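Long-range contact in beta-hexosaminidase Amuc_2018 (Akkermansia muciniphila, PDB 6JEB), which hydrolyses terminal non-reducing N-acetylhexosamine units, releasing N-acetylglucosamine from N-glycans and chitobiose as a family 20 glycosidase: residues A218-P230 / E258-C270. Residues are numbered along the deposited sequence; the frame is centred on the assembly and turned at random. Where two conformers were deposited one is given.
With ZN (zinc ion), chain B; ACM (acetamide), chain C.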
loop_
_atom_site.group_PDB
_atom_site.type_symbol
_atom_site.label_atom_id
_atom_site.label_comp_id
_atom_site.label_asym_id
_atom_site.label_seq_id
_atom_site.Cartn_x
_atom_site.Cartn_y
_atom_site.Cartn_z
ATOM N N ALA A 218 -15.598 14.381 -1.388
ATOM C CA ALA A 218 -15.505 13.083 -0.741
ATOM C C ALA A 218 -16.912 12.538 -0.510
ATOM O O ALA A 218 -17.858 12.928 -1.200
ATOM C CB ALA A 218 -14.723 13.196 0.571
ATOM N N GLY A 219 -17.071 11.629 0.434
ATOM C CA GLY A 219 -18.359 11.013 0.651
ATOM C C GLY A 219 -18.549 9.768 -0.193
ATOM O O GLY A 219 -17.768 9.447 -1.094
ATOM N N ASN A 220 -19.637 9.067 0.098
ATOM C CA ASN A 220 -19.879 7.735 -0.433
ATOM C C ASN A 220 -20.784 7.807 -1.655
ATOM O O ASN A 220 -21.782 8.538 -1.665
ATOM C CB ASN A 220 -20.523 6.859 0.652
ATOM C CG ASN A 220 -20.875 5.454 0.163
ATOM O OD1 ASN A 220 -22.051 5.132 -0.038
ATOM N ND2 ASN A 220 -19.862 4.610 -0.012
ATOM N N SER A 221 -20.421 7.054 -2.687
ATOM C CA SER A 221 -21.255 6.871 -3.865
ATOM C C SER A 221 -21.965 5.525 -3.779
ATOM O O SER A 221 -21.362 4.521 -3.385
ATOM C CB SER A 221 -20.389 6.900 -5.124
ATOM O OG SER A 221 -21.144 6.486 -6.252
ATOM N N LYS A 222 -23.249 5.510 -4.138
ATOM C CA LYS A 222 -24.030 4.279 -4.175
ATOM C C LYS A 222 -23.993 3.592 -5.533
ATOM O O LYS A 222 -24.644 2.554 -5.703
ATOM C CB LYS A 222 -25.493 4.560 -3.800
ATOM C CG LYS A 222 -25.691 5.157 -2.416
ATOM C CD LYS A 222 -27.161 5.479 -2.165
ATOM C CE LYS A 222 -27.377 6.029 -0.763
ATOM N NZ LYS A 222 -28.807 6.379 -0.506
ATOM N N GLU A 223 -23.253 4.135 -6.501
ATOM C CA GLU A 223 -23.279 3.634 -7.875
ATOM C C GLU A 223 -22.449 2.359 -7.991
ATOM O O GLU A 223 -21.217 2.402 -7.931
ATOM C CB GLU A 223 -22.750 4.708 -8.821
ATOM C CG GLU A 223 -23.620 5.944 -8.891
ATOM C CD GLU A 223 -24.983 5.655 -9.487
ATOM O OE1 GLU A 223 -25.100 4.684 -10.266
ATOM O OE2 GLU A 223 -25.939 6.397 -9.181
ATOM N N LEU A 224 -23.113 1.223 -8.189
ATOM C CA LEU A 224 -22.434 -0.047 -8.398
ATOM C C LEU A 224 -22.588 -0.475 -9.853
ATOM O O LEU A 224 -23.666 -0.323 -10.443
ATOM C CB LEU A 224 -23.025 -1.145 -7.499
ATOM C CG LEU A 224 -23.112 -0.872 -5.993
ATOM C CD1 LEU A 224 -23.476 -2.141 -5.244
ATOM C CD2 LEU A 224 -21.809 -0.302 -5.447
ATOM N N VAL A 225 -21.516 -1.025 -10.434
ATOM C CA VAL A 225 -21.663 -1.644 -11.746
ATOM C C VAL A 225 -22.722 -2.746 -11.663
ATOM O O VAL A 225 -22.900 -3.398 -10.623
ATOM C CB VAL A 225 -20.337 -2.183 -12.310
ATOM C CG1 VAL A 225 -19.404 -1.032 -12.681
ATOM C CG2 VAL A 225 -19.671 -3.150 -11.313
ATOM N N CYS A 226 -23.455 -2.937 -12.760
ATOM C CA CYS A 226 -24.536 -3.913 -12.781
ATOM C C CYS A 226 -24.000 -5.251 -13.274
ATOM O O CYS A 226 -23.600 -5.349 -14.443
ATOM C CB CYS A 226 -25.664 -3.437 -13.683
ATOM S SG CYS A 226 -27.039 -4.624 -13.714
ATOM N N PRO A 227 -23.978 -6.300 -12.446
ATOM C CA PRO A 227 -23.439 -7.590 -12.909
ATOM C C PRO A 227 -24.238 -8.225 -14.032
ATOM O O PRO A 227 -23.758 -9.200 -14.624
ATOM C CB PRO A 227 -23.477 -8.470 -11.648
ATOM C CG PRO A 227 -23.542 -7.506 -10.501
ATOM C CD PRO A 227 -24.342 -6.334 -11.020
ATOM N N GLN A 228 -25.437 -7.725 -14.336
ATOM C CA GLN A 228 -26.243 -8.347 -15.380
ATOM C C GLN A 228 -25.891 -7.862 -16.774
ATOM O O GLN A 228 -26.413 -8.407 -17.754
ATOM C CB GLN A 228 -27.733 -8.092 -15.134
ATOM C CG GLN A 228 -28.162 -8.190 -13.668
ATOM C CD GLN A 228 -27.509 -9.345 -12.917
ATOM O OE1 GLN A 228 -27.251 -10.419 -13.473
ATOM N NE2 GLN A 228 -27.248 -9.127 -11.639
ATOM N N LYS A 229 -25.016 -6.874 -16.899
ATOM C CA LYS A 229 -24.774 -6.249 -18.190
ATOM C C LYS A 229 -23.546 -6.856 -18.849
ATOM O O LYS A 229 -22.456 -6.833 -18.252
ATOM C CB LYS A 229 -24.601 -4.748 -18.013
ATOM C CG LYS A 229 -25.830 -4.115 -17.375
ATOM C CD LYS A 229 -26.049 -2.706 -17.869
ATOM C CE LYS A 229 -27.325 -2.122 -17.306
ATOM N NZ LYS A 229 -27.445 -0.664 -17.614
ATOM N N PRO A 230 -23.672 -7.410 -20.058
ATOM C CA PRO A 230 -22.507 -8.045 -20.693
ATOM C C PRO A 230 -21.360 -7.088 -20.918
ATOM O O PRO A 230 -20.196 -7.512 -20.897
ATOM C CB PRO A 230 -23.068 -8.578 -22.019
ATOM C CG PRO A 230 -24.323 -7.773 -22.261
ATOM C CD PRO A 230 -24.885 -7.496 -20.892
ATOM N N GLU A 258 -16.860 -0.160 0.861
ATOM C CA GLU A 258 -17.895 0.875 0.917
ATOM C C GLU A 258 -18.838 0.791 -0.279
ATOM O O GLU A 258 -19.068 1.771 -0.997
ATOM C CB GLU A 258 -17.283 2.271 1.068
ATOM C CG GLU A 258 -16.372 2.382 2.285
ATOM C CD GLU A 258 -15.644 3.712 2.372
ATOM O OE1 GLU A 258 -15.191 4.225 1.328
ATOM O OE2 GLU A 258 -15.509 4.243 3.494
ATOM N N ALA A 259 -19.378 -0.411 -0.493
ATOM C CA ALA A 259 -20.243 -0.719 -1.630
ATOM C C ALA A 259 -21.632 -1.065 -1.106
ATOM O O ALA A 259 -22.024 -2.244 -1.091
ATOM C CB ALA A 259 -19.665 -1.856 -2.472
ATOM N N PRO A 260 -22.413 -0.065 -0.688
ATOM C CA PRO A 260 -23.782 -0.348 -0.245
ATOM C C PRO A 260 -24.595 -0.871 -1.419
ATOM O O PRO A 260 -24.381 -0.485 -2.568
ATOM C CB PRO A 260 -24.290 1.022 0.210
ATOM C CG PRO A 260 -23.538 1.989 -0.637
ATOM C CD PRO A 260 -22.160 1.383 -0.802
ATOM N N THR A 261 -25.537 -1.762 -1.125
ATOM C CA THR A 261 -26.191 -2.516 -2.188
ATOM C C THR A 261 -27.597 -2.024 -2.516
ATOM O O THR A 261 -28.314 -2.702 -3.258
ATOM C CB THR A 261 -26.207 -4.003 -1.851
ATOM O OG1 THR A 261 -26.739 -4.179 -0.538
ATOM C CG2 THR A 261 -24.790 -4.583 -1.910
ATOM N N GLU A 262 -27.985 -0.850 -2.013
ATOM C CA GLU A 262 -29.315 -0.296 -2.262
ATOM C C GLU A 262 -29.697 -0.334 -3.741
ATOM O O GLU A 262 -30.817 -0.721 -4.093
ATOM C CB GLU A 262 -29.362 1.139 -1.737
ATOM C CG GLU A 262 -30.618 1.895 -2.106
ATOM C CD GLU A 262 -30.541 3.360 -1.729
ATOM O OE1 GLU A 262 -29.739 3.706 -0.836
ATOM O OE2 GLU A 262 -31.278 4.169 -2.333
ATOM N N LEU A 263 -28.784 0.080 -4.627
ATOM C CA LEU A 263 -29.153 0.151 -6.040
ATOM C C LEU A 263 -29.235 -1.228 -6.687
ATOM O O LEU A 263 -30.049 -1.425 -7.597
ATOM C CB LEU A 263 -28.227 1.094 -6.816
ATOM C CG LEU A 263 -28.298 2.564 -6.385
ATOM C CD1 LEU A 263 -27.518 3.465 -7.349
ATOM C CD2 LEU A 263 -29.745 3.033 -6.262
ATOM N N TRP A 264 -28.405 -2.186 -6.249
ATOM C CA TRP A 264 -28.592 -3.569 -6.683
ATOM C C TRP A 264 -29.957 -4.095 -6.256
ATOM O O TRP A 264 -30.631 -4.796 -7.024
ATOM C CB TRP A 264 -27.501 -4.467 -6.105
ATOM C CG TRP A 264 -26.209 -4.461 -6.863
ATOM C CD1 TRP A 264 -25.894 -3.713 -7.974
ATOM C CD2 TRP A 264 -25.059 -5.268 -6.585
ATOM N NE1 TRP A 264 -24.611 -3.998 -8.383
ATOM C CE2 TRP A 264 -24.079 -4.950 -7.549
ATOM C CE3 TRP A 264 -24.762 -6.229 -5.609
ATOM C CZ2 TRP A 264 -22.822 -5.561 -7.569
ATOM C CZ3 TRP A 264 -23.516 -6.834 -5.627
ATOM C CH2 TRP A 264 -22.557 -6.496 -6.599
ATOM N N GLU A 265 -30.372 -3.787 -5.023
ATOM C CA GLU A 265 -31.676 -4.250 -4.557
ATOM C C GLU A 265 -32.791 -3.730 -5.453
ATOM O O GLU A 265 -33.732 -4.467 -5.771
ATOM C CB GLU A 265 -31.917 -3.823 -3.105
ATOM C CG GLU A 265 -33.113 -4.520 -2.447
ATOM C CD GLU A 265 -34.453 -3.936 -2.870
ATOM O OE1 GLU A 265 -34.526 -2.708 -3.085
ATOM O OE2 GLU A 265 -35.427 -4.709 -2.999
ATOM N N LYS A 266 -32.691 -2.466 -5.883
ATOM C CA LYS A 266 -33.744 -1.820 -6.661
ATOM C C LYS A 266 -33.656 -2.094 -8.152
ATOM O O LYS A 266 -34.663 -1.940 -8.853
ATOM C CB LYS A 266 -33.686 -0.303 -6.462
ATOM C CG LYS A 266 -34.078 0.149 -5.077
ATOM C CD LYS A 266 -33.949 1.648 -4.923
ATOM C CE LYS A 266 -34.352 2.071 -3.515
ATOM N NZ LYS A 266 -34.197 3.536 -3.300
ATOM N N CYS A 267 -32.487 -2.487 -8.647
ATOM C CA CYS A 267 -32.275 -2.631 -10.083
ATOM C C CYS A 267 -33.237 -3.656 -10.680
ATOM O O CYS A 267 -33.313 -4.791 -10.189
ATOM C CB CYS A 267 -30.837 -3.076 -10.338
ATOM S SG CYS A 267 -30.503 -3.492 -12.070
ATOM N N PRO A 268 -33.973 -3.308 -11.742
ATOM C CA PRO A 268 -34.897 -4.289 -12.329
ATOM C C PRO A 268 -34.192 -5.482 -12.943
ATOM O O PRO A 268 -34.768 -6.578 -12.972
ATOM C CB PRO A 268 -35.672 -3.470 -13.376
ATOM C CG PRO A 268 -34.757 -2.331 -13.704
ATOM C CD PRO A 268 -34.051 -2.001 -12.414
ATOM N N LEU A 269 -32.958 -5.310 -13.433
ATOM C CA LEU A 269 -32.209 -6.449 -13.953
ATOM C C LEU A 269 -31.699 -7.328 -12.821
ATOM O O LEU A 269 -31.815 -8.557 -12.875
ATOM C CB LEU A 269 -31.031 -5.967 -14.801
ATOM C CG LEU A 269 -31.390 -5.108 -16.014
ATOM C CD1 LEU A 269 -30.108 -4.686 -16.723
ATOM C CD2 LEU A 269 -32.318 -5.853 -16.962
ATOM N N CYS A 270 -31.115 -6.713 -11.787
ATOM C CA CYS A 270 -30.573 -7.497 -10.680
ATOM C C CYS A 270 -31.667 -8.217 -9.901
ATOM O O CYS A 270 -31.441 -9.333 -9.416
ATOM C CB CYS A 270 -29.736 -6.617 -9.751
ATOM S SG CYS A 270 -28.177 -6.040 -10.482
HETATM ZN ZN ZN B . -28.252 -4.063 -11.792
HETATM C C1 ACM C . -11.212 2.169 2.492
HETATM O O ACM C . -10.754 2.800 3.391
HETATM N N ACM C . -12.307 2.724 1.762
HETATM C C2 ACM C . -10.702 0.799 2.081
HETATM O O HOH W 1 -17.115 6.105 0.177
HETATM O O HOH W 2 -18.959 3.251 -3.280
HETATM O O HOH W 3 -26.089 0.848 -4.115
#
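The indole of W264 slots between L224 and P227. On L224, CB sits 3.4 Å from W264 NE1, and CG follows beside the carbonyl of P260. There the chain forks. L224 CD1 touches P260 O and lies almost squarely over the five-membered ring of W264, 3.6 Å from its centroid and 8° off the normal, a CH-pi contact, while CD2 turns to CB of A259. On the opposite face, P227 CG rests toward the rim, 3.6 Å from W264 CZ2. W264 NE1 donates to V225 O, 2.9 Å away and close to the ring plane, which, with L224 and P227 on the two faces, helps hold the ring's rotation. With an alanine in place of W264, V225 O would probably lose this donor and a gap would open between L224 and P227.

Further along, C226, C267 and C270 hold the zinc, with C206 as fourth ligand. Q228, bent at chi2 (-41°), brings NE2 to C270 SG at 3.4 Å, nearly straight; C267 SG accepts from C270 N, capping the next helix. Outward, K222 stretches its extended chain to E262, NZ to OE1 2.8 Å, and E262 also pairs with K266. At the other end, N220 ND2 donates to E258 O from above the carbonyl plane and reaches E258 OE1 through a water. E258 OE1, also hydrogen-bonded to H193, belongs to the active-site carboxylate beside acetamide; the two segments of the family 20 catalytic barrel thus span from the active site to a four-cysteine zinc site.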